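Local coordinates for putative hydrogenase (Pyrococcus furiosus, PDB 3LRX), which is probably an FAD- and [2Fe-2S]-dependent oxidoreductase, represented here by an alpha/beta domain excised from the longer protein, at residues T16-E21 against P138-L143. Numbering follows the deposited sequence.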
loop_
_atom_site.group_PDB
_atom_site.type_symbol
_atom_site.label_atom_id
_atom_site.label_comp_id
_atom_site.label_asym_id
_atom_site.label_seq_id
_atom_site.Cartn_x
_atom_site.Cartn_y
_atom_site.Cartn_z
ATOM N N THR A 16 -4.647 2.281 -12.966
ATOM C CA THR A 16 -3.758 2.897 -11.990
ATOM C C THR A 16 -4.451 4.042 -11.303
ATOM O O THR A 16 -4.784 5.041 -11.942
ATOM C CB THR A 16 -2.522 3.507 -12.644
ATOM O OG1 THR A 16 -1.845 2.511 -13.421
ATOM C CG2 THR A 16 -1.589 4.075 -11.573
ATOM N N PRO A 17 -4.688 3.925 -9.996
ATOM C CA PRO A 17 -5.350 5.013 -9.275
ATOM C C PRO A 17 -4.368 6.167 -9.186
ATOM O O PRO A 17 -3.210 5.988 -8.790
ATOM C CB PRO A 17 -5.675 4.390 -7.922
ATOM C CG PRO A 17 -4.612 3.368 -7.758
ATOM C CD PRO A 17 -4.470 2.764 -9.123
ATOM N N VAL A 18 -4.820 7.348 -9.571
ATOM C CA VAL A 18 -3.930 8.478 -9.569
ATOM C C VAL A 18 -4.613 9.724 -9.022
ATOM O O VAL A 18 -5.816 9.878 -9.141
ATOM C CB VAL A 18 -3.383 8.675 -11.014
ATOM C CG1 VAL A 18 -4.454 9.254 -11.891
ATOM C CG2 VAL A 18 -2.132 9.519 -10.995
ATOM N N PRO A 19 -3.844 10.619 -8.381
ATOM C CA PRO A 19 -4.408 11.843 -7.820
ATOM C C PRO A 19 -4.766 12.876 -8.858
ATOM O O PRO A 19 -4.081 13.029 -9.865
ATOM C CB PRO A 19 -3.309 12.322 -6.873
ATOM C CG PRO A 19 -2.078 11.929 -7.600
ATOM C CD PRO A 19 -2.409 10.523 -8.058
HETATM N N MSE A 20 -5.850 13.587 -8.602
HETATM C CA MSE A 20 -6.295 14.605 -9.518
HETATM C C MSE A 20 -5.926 15.988 -9.021
HETATM O O MSE A 20 -6.749 16.683 -8.427
HETATM C CB MSE A 20 -7.799 14.498 -9.709
HETATM C CG MSE A 20 -8.233 13.297 -10.525
HETATM SE SE MSE A 20 -7.703 13.417 -12.384
HETATM C CE MSE A 20 -6.695 11.766 -12.498
ATOM N N GLU A 21 -4.683 16.389 -9.247
ATOM C CA GLU A 21 -4.252 17.708 -8.818
ATOM C C GLU A 21 -3.636 18.456 -9.970
ATOM O O GLU A 21 -3.393 17.886 -11.032
ATOM C CB GLU A 21 -3.228 17.602 -7.709
ATOM C CG GLU A 21 -3.711 16.837 -6.511
ATOM C CD GLU A 21 -2.861 17.126 -5.298
ATOM O OE1 GLU A 21 -1.620 17.188 -5.458
ATOM O OE2 GLU A 21 -3.432 17.287 -4.196
ATOM N N PRO A 138 9.936 14.623 -10.624
ATOM C CA PRO A 138 9.273 13.487 -9.977
ATOM C C PRO A 138 8.568 12.593 -10.981
ATOM O O PRO A 138 8.228 13.036 -12.079
ATOM C CB PRO A 138 8.292 14.162 -9.023
ATOM C CG PRO A 138 7.908 15.419 -9.780
ATOM C CD PRO A 138 9.252 15.891 -10.314
HETATM N N MSE A 139 8.346 11.338 -10.615
HETATM C CA MSE A 139 7.670 10.420 -11.524
HETATM C C MSE A 139 6.774 9.426 -10.811
HETATM O O MSE A 139 6.980 9.103 -9.649
HETATM C CB MSE A 139 8.686 9.661 -12.368
HETATM C CG MSE A 139 8.060 8.830 -13.461
HETATM SE SE MSE A 139 9.473 8.125 -14.495
HETATM C CE MSE A 139 8.893 6.289 -14.603
ATOM N N LYS A 140 5.783 8.920 -11.520
ATOM C CA LYS A 140 4.871 7.982 -10.917
ATOM C C LYS A 140 4.671 6.879 -11.937
ATOM O O LYS A 140 4.755 7.118 -13.134
ATOM C CB LYS A 140 3.560 8.711 -10.588
ATOM C CG LYS A 140 2.600 7.989 -9.637
ATOM C CD LYS A 140 2.024 6.702 -10.244
ATOM C CE LYS A 140 1.093 5.920 -9.287
ATOM N NZ LYS A 140 -0.213 6.576 -8.927
ATOM N N VAL A 141 4.445 5.665 -11.456
ATOM C CA VAL A 141 4.232 4.517 -12.328
ATOM C C VAL A 141 2.967 3.757 -11.901
ATOM O O VAL A 141 2.487 3.886 -10.768
ATOM C CB VAL A 141 5.457 3.567 -12.279
ATOM C CG1 VAL A 141 5.129 2.237 -12.908
ATOM C CG2 VAL A 141 6.620 4.196 -13.001
ATOM N N ASP A 142 2.434 2.961 -12.817
ATOM C CA ASP A 142 1.235 2.171 -12.561
ATOM C C ASP A 142 1.368 1.196 -11.375
ATOM O O ASP A 142 2.477 0.809 -10.995
ATOM C CB ASP A 142 0.855 1.402 -13.836
ATOM C CG ASP A 142 1.920 0.401 -14.263
ATOM O OD1 ASP A 142 3.079 0.805 -14.461
ATOM O OD2 ASP A 142 1.594 -0.796 -14.402
ATOM N N LEU A 143 0.222 0.826 -10.791
ATOM C CA LEU A 143 0.136 -0.114 -9.658
ATOM C C LEU A 143 -1.255 -0.803 -9.577
ATOM O O LEU A 143 -2.221 -0.333 -10.224
ATOM C CB LEU A 143 0.446 0.611 -8.327
ATOM C CG LEU A 143 1.890 1.091 -8.061
ATOM C CD1 LEU A 143 1.959 2.607 -8.116
ATOM C CD2 LEU A 143 2.359 0.606 -6.689
#
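Lys-140 reaches from the edge strand 139-141 to the loop 16-21, where its ammonium group donates a hydrogen bond to the main-chain O of Pro-17. The setting is a parallel five-stranded sheet, order 3-2-1-4-5, as in the nucleotide-binding domains of the ferredoxin reductase family; the loop precedes the central strand 25-31, and strand 139-141 pairs with 115-119 at the sheet's margin. CG of Lys-140 stands anti to the backbone N (chi1 -165°), and bends at chi2 and chi4 steer the chain to the carbonyl. NZ lies 3.1 Å from Pro-17 O. It approaches at a C=O...N angle of 151°, tilted only slightly from the carbonyl plane. Two methyls border the same ammonium group: CG2 of Thr-16 comes within 3.9 Å of NZ, and CG2 of Val-18 meets NZ at 4.1 Å. With an alanine here the Pro-17 carbonyl would probably lose this donor, and a gap would be likely to open beside those two methyls. Val-18 also packs on Ile-41 and Trp-45 of helix 34-48.

Two residues on from Lys-140, the side chain of Asp-142 crosses that of Thr-16 at about a right angle, and CG2 of Thr-16 rests 3.5 Å from Asp-142 CA. The polar ends part company: OG1 of Thr-16 hydrogen-bonds Glu-37 of helix 34-48, while OD1 of Asp-142 takes a hydrogen bond from Gln-125 of helix 122-132. Pro-17 also packs on Pro-17 of a second subunit, placing the loop at an interface of the assembly. CD of Pro-17 in this chain lies 4.0 Å from the main-chain O of Leu-143.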